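Local coordinates for uncharacterized protein (Chondromyces crocatus, PDB 6I86) that is of unknown function but is encoded in the crocagin gene cluster and probably takes part in making this ribosomally derived peptide product, at residues P13-S24 with L90-D101; E5-P13 with E102-V112. All blocks are in the same frame, centred on the assembly; numbering follows the deposited sequence.

Contact 1: residues P13-S24 with L90-D101; sequences PASTWILFFDAS and LPSGRLVACTTD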
# COMPACT_ATOMS: atom_id res chain seq x y z
N PRO A 13 -0.70 8.92 7.86
CA PRO A 13 -2.01 8.82 8.51
C PRO A 13 -3.08 8.37 7.53
O PRO A 13 -2.98 8.57 6.32
CB PRO A 13 -2.27 10.26 8.99
CG PRO A 13 -1.59 11.10 7.95
CD PRO A 13 -0.37 10.31 7.50
N ALA A 14 -4.13 7.76 8.08
CA ALA A 14 -5.25 7.30 7.28
C ALA A 14 -6.43 7.01 8.19
O ALA A 14 -6.25 6.53 9.32
CB ALA A 14 -4.89 6.06 6.46
N SER A 15 -7.63 7.32 7.70
CA SER A 15 -8.86 7.02 8.42
C SER A 15 -9.63 5.85 7.84
O SER A 15 -10.38 5.20 8.58
CB SER A 15 -9.77 8.26 8.46
OG SER A 15 -10.19 8.63 7.16
N THR A 16 -9.48 5.56 6.55
CA THR A 16 -10.20 4.45 5.93
C THR A 16 -9.33 3.67 4.95
O THR A 16 -9.07 2.48 5.17
CB THR A 16 -11.46 4.96 5.20
OG1 THR A 16 -11.11 6.07 4.36
CG2 THR A 16 -12.52 5.41 6.19
N TRP A 17 -8.86 4.32 3.89
CA TRP A 17 -8.18 3.64 2.80
C TRP A 17 -6.80 4.22 2.55
O TRP A 17 -6.65 5.44 2.39
CB TRP A 17 -9.00 3.72 1.51
CG TRP A 17 -10.26 2.91 1.52
CD1 TRP A 17 -10.65 2.01 2.47
CD2 TRP A 17 -11.28 2.92 0.53
NE1 TRP A 17 -11.87 1.47 2.13
CE2 TRP A 17 -12.27 2.01 0.94
CE3 TRP A 17 -11.46 3.61 -0.67
CZ2 TRP A 17 -13.43 1.77 0.19
CZ3 TRP A 17 -12.60 3.38 -1.41
CH2 TRP A 17 -13.57 2.47 -0.98
N ILE A 18 -5.79 3.35 2.50
CA ILE A 18 -4.49 3.66 1.92
C ILE A 18 -4.46 3.03 0.53
O ILE A 18 -4.83 1.86 0.37
CB ILE A 18 -3.34 3.13 2.80
CG1 ILE A 18 -3.42 3.76 4.19
CG2 ILE A 18 -2.00 3.44 2.16
CD1 ILE A 18 -2.62 3.01 5.24
N LEU A 19 -4.03 3.79 -0.47
CA LEU A 19 -4.11 3.38 -1.86
C LEU A 19 -2.72 3.34 -2.48
O LEU A 19 -1.96 4.30 -2.37
CB LEU A 19 -5.02 4.33 -2.65
CG LEU A 19 -6.43 4.52 -2.09
CD1 LEU A 19 -7.12 5.69 -2.78
CD2 LEU A 19 -7.26 3.25 -2.23
N PHE A 20 -2.41 2.23 -3.15
CA PHE A 20 -1.14 2.03 -3.84
C PHE A 20 -1.40 1.94 -5.33
O PHE A 20 -2.33 1.25 -5.76
CB PHE A 20 -0.45 0.74 -3.38
CG PHE A 20 0.29 0.87 -2.08
CD1 PHE A 20 -0.14 1.75 -1.10
CD2 PHE A 20 1.42 0.11 -1.84
CE1 PHE A 20 0.55 1.86 0.09
CE2 PHE A 20 2.10 0.23 -0.66
CZ PHE A 20 1.67 1.10 0.31
N PHE A 21 -0.58 2.62 -6.12
CA PHE A 21 -0.82 2.67 -7.56
C PHE A 21 0.43 3.18 -8.27
O PHE A 21 1.34 3.75 -7.66
CB PHE A 21 -2.01 3.57 -7.90
CG PHE A 21 -2.04 4.86 -7.13
CD1 PHE A 21 -1.42 5.99 -7.64
CD2 PHE A 21 -2.67 4.94 -5.90
CE1 PHE A 21 -1.44 7.19 -6.93
CE2 PHE A 21 -2.69 6.13 -5.19
CZ PHE A 21 -2.08 7.25 -5.70
N ASP A 22 0.45 2.96 -9.59
CA ASP A 22 1.51 3.51 -10.42
C ASP A 22 1.37 5.03 -10.48
O ASP A 22 0.26 5.57 -10.46
CB ASP A 22 1.44 2.91 -11.82
CG ASP A 22 2.67 3.24 -12.66
OD1 ASP A 22 2.74 4.37 -13.19
OD2 ASP A 22 3.56 2.38 -12.77
N ALA A 23 2.51 5.71 -10.55
CA ALA A 23 2.50 7.17 -10.55
C ALA A 23 1.74 7.74 -11.74
O ALA A 23 1.21 8.86 -11.66
CB ALA A 23 3.93 7.71 -10.53
N SER A 24 1.66 6.99 -12.83
CA SER A 24 0.95 7.42 -14.03
C SER A 24 -0.54 7.13 -13.98
O SER A 24 -1.26 7.52 -14.90
CB SER A 24 1.56 6.75 -15.27
OG SER A 24 1.32 5.35 -15.25
N LEU A 90 1.87 -1.91 -13.16
CA LEU A 90 2.68 -0.70 -12.98
C LEU A 90 3.30 -0.33 -14.32
O LEU A 90 4.43 -0.76 -14.64
CB LEU A 90 3.75 -0.92 -11.92
CG LEU A 90 3.23 -1.25 -10.51
CD1 LEU A 90 4.37 -1.69 -9.60
CD2 LEU A 90 2.49 -0.06 -9.92
N PRO A 91 2.61 0.47 -15.14
CA PRO A 91 3.14 0.79 -16.48
C PRO A 91 4.46 1.54 -16.46
O PRO A 91 5.24 1.40 -17.41
CB PRO A 91 2.01 1.62 -17.10
CG PRO A 91 0.78 1.26 -16.32
CD PRO A 91 1.25 1.00 -14.93
N SER A 92 4.72 2.34 -15.43
CA SER A 92 5.99 3.05 -15.31
C SER A 92 6.92 2.45 -14.27
O SER A 92 8.10 2.82 -14.24
CB SER A 92 5.75 4.53 -14.97
OG SER A 92 5.35 4.69 -13.62
N GLY A 93 6.43 1.55 -13.43
CA GLY A 93 7.23 1.00 -12.36
C GLY A 93 7.34 1.86 -11.13
O GLY A 93 7.93 1.42 -10.13
N ARG A 94 6.80 3.08 -11.16
CA ARG A 94 6.88 4.00 -10.02
C ARG A 94 5.66 3.76 -9.13
O ARG A 94 4.55 4.20 -9.44
CB ARG A 94 6.95 5.44 -10.50
CG ARG A 94 7.58 6.38 -9.50
CD ARG A 94 7.60 7.80 -10.00
NE ARG A 94 7.55 8.75 -8.89
CZ ARG A 94 8.61 9.09 -8.17
NH1 ARG A 94 9.79 8.57 -8.44
NH2 ARG A 94 8.48 9.96 -7.17
N LEU A 95 5.88 3.05 -8.03
CA LEU A 95 4.82 2.75 -7.07
C LEU A 95 4.71 3.89 -6.07
O LEU A 95 5.68 4.23 -5.40
CB LEU A 95 5.11 1.43 -6.36
CG LEU A 95 4.10 0.97 -5.32
CD1 LEU A 95 2.78 0.61 -5.98
CD2 LEU A 95 4.65 -0.20 -4.54
N VAL A 96 3.52 4.48 -5.98
CA VAL A 96 3.26 5.60 -5.08
C VAL A 96 1.99 5.32 -4.29
O VAL A 96 1.21 4.43 -4.61
CB VAL A 96 3.13 6.94 -5.83
CG1 VAL A 96 4.37 7.22 -6.66
CG2 VAL A 96 1.91 6.93 -6.70
N ALA A 97 1.79 6.12 -3.24
CA ALA A 97 0.70 5.90 -2.30
C ALA A 97 -0.01 7.20 -1.99
O ALA A 97 0.60 8.28 -1.96
CB ALA A 97 1.21 5.26 -1.00
N CYS A 98 -1.32 7.10 -1.75
CA CYS A 98 -2.11 8.20 -1.24
C CYS A 98 -3.15 7.64 -0.28
O CYS A 98 -3.18 6.43 -0.00
CB CYS A 98 -2.76 8.99 -2.39
SG CYS A 98 -4.34 8.35 -2.96
N THR A 99 -3.99 8.52 0.26
CA THR A 99 -5.14 8.13 1.06
C THR A 99 -6.36 8.88 0.57
O THR A 99 -6.25 9.85 -0.19
CB THR A 99 -4.92 8.41 2.56
OG1 THR A 99 -5.09 9.81 2.82
CG2 THR A 99 -3.52 7.98 3.01
N THR A 100 -7.54 8.43 0.99
CA THR A 100 -8.74 9.20 0.71
C THR A 100 -8.80 10.49 1.52
O THR A 100 -9.62 11.36 1.22
CB THR A 100 -10.00 8.36 0.96
OG1 THR A 100 -9.93 7.77 2.27
CG2 THR A 100 -10.13 7.27 -0.09
N ASP A 101 -7.95 10.62 2.54
CA ASP A 101 -7.83 11.88 3.27
C ASP A 101 -6.93 12.87 2.54
O ASP A 101 -7.21 14.08 2.53
CB ASP A 101 -7.31 11.63 4.68
CG ASP A 101 -8.17 10.66 5.47
OD1 ASP A 101 -9.41 10.80 5.43
OD2 ASP A 101 -7.61 9.77 6.14
O HOH W 1 -3.76 10.73 4.84
O HOH W 2 -8.28 7.17 4.44
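Asp22 reaches across from the end of strand 17-22 and takes hold of the 91-93 loop with both carboxylate oxygens. Its CG stands anti to the backbone N (chi1 -169°), which carries the carboxylate past Pro91 CD to Ser92. Ser92 OG donates to Asp22 OD1 on the syn side at 2.7 Å. Ser92 N reaches Asp22 OD2 at 2.9 Å, coming from above the carboxylate plane. Asp22 OD1 also accepts from Ser24 N and Ser24 OG, so three donors fix this oxygen. The bond from Ser24 N closes an Asx turn.

Between the ends, Leu19 pairs with Cys98 and Phe21 with Val96 as hydrogen-bonded pairs. The bond from Val96 N to Phe21 O is 2.8 Å long and nearly straight (173°). On the face of Leu19, the Phe21 ring lies back over the neighbouring strand. Val96 O sits over the centre of one ring face, and Cys98 SG meets the ring edge, 3.6 Å from Phe21 CE2. On the other face, Phe20 CE1 touches Ala97 CB at 3.6 Å.

At the far end, Asp101 binds Ser15 twice. Ser15 OG gives to Asp101 OD1 at 2.9 Å, and Ser15 N gives to Asp101 OD2. A water bridges Pro13 O to Thr99 OG1, which also bonds to Glu102 N.

Further out, Ile10 and Leu12 cover the Phe20 face, and strand 51-55 flanks 17-22. The whole is an antiparallel pair at the centre of a four-stranded sheet, with an aspartate bound to a loop at each end.

Contact 2: residues E5-P13 with E102-V112; sequences EEVAEIILP and EPTLNRHVLTV
Leu110, Ala8 and Glu6 begin the apolar packing between strand 5-13 and strand 107-111. Leu110 CD2 lies 3.6 Å from Ala8 CB and also touches Glu6 CB. Further along, Ile10 CD1 meets Val109 CG2 at 4.2 Å, the two side chains crossing at about a right angle. Leu12 CD2 packs on Leu105 CD2 at 3.7 Å.

The polar contacts lie towards the two ends. Arg107 bends at chi2 and chi3 (79° and 51°), which folds its guanidinium back past Ile10 to the backbone. Arg107 NH1 gives a hydrogen bond to Ile11 O at 3.2 Å. The acceptor lies in the guanidinium plane, but the donor stands above the carbonyl plane. At the other end, the extended Glu6 chain brings OE2 to 2.8 Å from Thr111 O.

Water adds two bridges. One joins Ile11 O to Arg107 NH2, and the other joins Pro13 O to Glu102 OE2.

Val109 and Leu110 form a classic beta bulge opposite Leu95, and Glu5 and Glu6 form another opposite Leu68. The strands run nearly antiparallel (167°) but belong to different sheets. Edge strands of two beta sheets thus come close side by side, joined by side chains and water without a backbone ladder.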
# COMPACT_ATOMS: atom_id res chain seq x y z
N GLU A 5 14.43 -7.97 -3.07
CA GLU A 5 15.14 -7.21 -4.09
C GLU A 5 15.13 -5.71 -3.83
O GLU A 5 16.16 -5.06 -3.98
CB GLU A 5 14.55 -7.51 -5.46
CG GLU A 5 14.63 -8.99 -5.84
CD GLU A 5 13.72 -9.37 -6.99
OE1 GLU A 5 12.57 -8.87 -7.03
OE2 GLU A 5 14.15 -10.15 -7.86
N GLU A 6 13.99 -5.16 -3.42
CA GLU A 6 13.89 -3.77 -2.99
C GLU A 6 12.94 -3.69 -1.80
O GLU A 6 11.94 -4.40 -1.75
CB GLU A 6 13.40 -2.86 -4.12
CG GLU A 6 14.29 -2.88 -5.35
CD GLU A 6 13.74 -2.05 -6.49
OE1 GLU A 6 14.39 -2.00 -7.56
OE2 GLU A 6 12.67 -1.43 -6.32
N VAL A 7 13.29 -2.84 -0.84
CA VAL A 7 12.51 -2.70 0.39
C VAL A 7 12.44 -1.23 0.77
O VAL A 7 13.46 -0.52 0.74
CB VAL A 7 13.10 -3.52 1.56
CG1 VAL A 7 12.19 -3.43 2.78
CG2 VAL A 7 13.31 -4.98 1.16
N ALA A 8 11.24 -0.76 1.13
CA ALA A 8 11.07 0.57 1.68
C ALA A 8 9.86 0.58 2.60
O ALA A 8 8.96 -0.25 2.49
CB ALA A 8 10.90 1.63 0.57
N GLU A 9 9.86 1.53 3.53
CA GLU A 9 8.76 1.71 4.47
C GLU A 9 8.24 3.13 4.39
O GLU A 9 9.02 4.08 4.20
CB GLU A 9 9.19 1.41 5.92
CG GLU A 9 9.60 -0.02 6.18
CD GLU A 9 10.11 -0.22 7.59
OE1 GLU A 9 9.95 0.71 8.41
OE2 GLU A 9 10.67 -1.30 7.88
N ILE A 10 6.93 3.28 4.52
CA ILE A 10 6.29 4.58 4.63
C ILE A 10 5.46 4.61 5.90
O ILE A 10 4.94 3.59 6.36
CB ILE A 10 5.41 4.92 3.41
CG1 ILE A 10 4.27 3.91 3.26
CG2 ILE A 10 6.25 4.99 2.14
CD1 ILE A 10 3.29 4.26 2.16
N ILE A 11 5.34 5.80 6.48
CA ILE A 11 4.48 6.05 7.63
C ILE A 11 3.55 7.19 7.25
O ILE A 11 4.02 8.29 6.93
CB ILE A 11 5.29 6.40 8.89
CG1 ILE A 11 6.29 5.30 9.22
CG2 ILE A 11 4.35 6.63 10.07
CD1 ILE A 11 7.17 5.62 10.41
N LEU A 12 2.25 6.93 7.26
CA LEU A 12 1.30 7.95 6.85
C LEU A 12 0.03 7.83 7.70
O LEU A 12 -0.27 6.74 8.20
CB LEU A 12 0.94 7.84 5.36
CG LEU A 12 0.88 6.52 4.58
CD1 LEU A 12 0.20 5.39 5.34
CD2 LEU A 12 0.16 6.77 3.26
N PRO A 13 -0.70 8.92 7.86
CA PRO A 13 -2.01 8.82 8.51
C PRO A 13 -3.08 8.37 7.53
O PRO A 13 -2.98 8.57 6.32
CB PRO A 13 -2.27 10.26 8.99
CG PRO A 13 -1.59 11.10 7.95
CD PRO A 13 -0.37 10.31 7.50
N GLU A 102 -5.85 12.38 1.92
CA GLU A 102 -4.88 13.22 1.21
C GLU A 102 -4.67 12.66 -0.18
O GLU A 102 -3.68 11.95 -0.44
CB GLU A 102 -3.56 13.30 1.98
CG GLU A 102 -3.71 13.68 3.44
CD GLU A 102 -2.38 13.87 4.14
OE1 GLU A 102 -1.64 14.80 3.76
OE2 GLU A 102 -2.07 13.08 5.06
N PRO A 103 -5.57 12.95 -1.12
CA PRO A 103 -5.42 12.42 -2.49
C PRO A 103 -4.17 12.92 -3.21
O PRO A 103 -3.71 12.25 -4.14
CB PRO A 103 -6.69 12.90 -3.20
CG PRO A 103 -7.28 13.96 -2.32
CD PRO A 103 -6.87 13.63 -0.93
N THR A 104 -3.61 14.06 -2.82
CA THR A 104 -2.42 14.60 -3.46
C THR A 104 -1.13 14.16 -2.79
O THR A 104 -0.08 14.75 -3.05
CB THR A 104 -2.48 16.13 -3.49
OG1 THR A 104 -2.40 16.63 -2.15
CG2 THR A 104 -3.78 16.61 -4.12
N LEU A 105 -1.19 13.14 -1.93
CA LEU A 105 -0.01 12.74 -1.16
C LEU A 105 1.16 12.40 -2.07
O LEU A 105 2.27 12.92 -1.89
CB LEU A 105 -0.35 11.56 -0.24
CG LEU A 105 0.50 11.46 1.03
CD1 LEU A 105 0.32 12.69 1.90
CD2 LEU A 105 0.15 10.19 1.81
N ASN A 106 0.92 11.55 -3.07
CA ASN A 106 1.93 11.20 -4.07
C ASN A 106 3.22 10.73 -3.40
O ASN A 106 4.33 11.15 -3.74
CB ASN A 106 2.18 12.38 -5.01
CG ASN A 106 3.07 12.01 -6.18
OD1 ASN A 106 3.02 10.88 -6.68
ND2 ASN A 106 3.88 12.96 -6.63
N ARG A 107 3.06 9.85 -2.42
CA ARG A 107 4.18 9.38 -1.62
C ARG A 107 4.91 8.27 -2.36
O ARG A 107 4.35 7.19 -2.59
CB ARG A 107 3.70 8.89 -0.26
CG ARG A 107 4.79 8.34 0.63
CD ARG A 107 5.59 9.46 1.28
NE ARG A 107 4.73 10.43 1.95
CZ ARG A 107 4.29 10.31 3.20
NH1 ARG A 107 4.64 9.25 3.93
NH2 ARG A 107 3.51 11.24 3.73
N HIS A 108 6.16 8.52 -2.75
CA HIS A 108 6.94 7.51 -3.45
C HIS A 108 7.23 6.34 -2.52
O HIS A 108 7.71 6.52 -1.40
CB HIS A 108 8.25 8.10 -3.97
CG HIS A 108 9.07 7.12 -4.74
ND1 HIS A 108 10.42 6.94 -4.52
CD2 HIS A 108 8.74 6.24 -5.72
CE1 HIS A 108 10.88 6.01 -5.33
NE2 HIS A 108 9.88 5.57 -6.08
N VAL A 109 6.93 5.13 -3.00
CA VAL A 109 7.16 3.90 -2.25
C VAL A 109 8.38 3.16 -2.77
O VAL A 109 9.38 3.01 -2.06
CB VAL A 109 5.91 3.00 -2.28
CG1 VAL A 109 6.17 1.74 -1.51
CG2 VAL A 109 4.69 3.73 -1.73
N LEU A 110 8.32 2.70 -4.01
CA LEU A 110 9.42 2.00 -4.66
C LEU A 110 9.33 2.26 -6.16
O LEU A 110 8.25 2.50 -6.70
CB LEU A 110 9.38 0.49 -4.38
CG LEU A 110 9.83 -0.06 -3.03
CD1 LEU A 110 9.61 -1.57 -2.96
CD2 LEU A 110 11.29 0.28 -2.77
N THR A 111 10.48 2.21 -6.82
CA THR A 111 10.54 2.17 -8.27
C THR A 111 11.02 0.78 -8.68
O THR A 111 12.15 0.40 -8.36
CB THR A 111 11.46 3.25 -8.84
OG1 THR A 111 10.88 4.54 -8.59
CG2 THR A 111 11.62 3.06 -10.35
N VAL A 112 10.16 0.04 -9.36
CA VAL A 112 10.45 -1.34 -9.75
C VAL A 112 10.42 -1.40 -11.27
O VAL A 112 10.02 -0.42 -11.91
CB VAL A 112 9.43 -2.30 -9.12
CG1 VAL A 112 9.53 -2.26 -7.60
CG2 VAL A 112 8.02 -1.96 -9.58
O HOH W 3 3.48 11.24 6.67
O HOH W 1 -3.76 10.73 4.84

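Contact 1 lies mostly within the four-stranded sheet, and contact 2 joins that sheet to the other. Backbone hydrogen bonds therefore dominate contact 1, while contact 2 relies on apolar side chains, one arginine and waters. Both are partly buried. Contact 1 is more buried along its strands and polar at its end loops; contact 2 keeps its apolar middle between more exposed ends. The two meet through strands 94-99 and 107-111, neighbours in the four-stranded sheet, where Leu95 N probably bonds to Leu110 O. Strand 4-14 and Pro13 serve both contacts, and one water is common to them. Ile10 and Leu12 extend the packing to Phe20, Ala97 and Thr99.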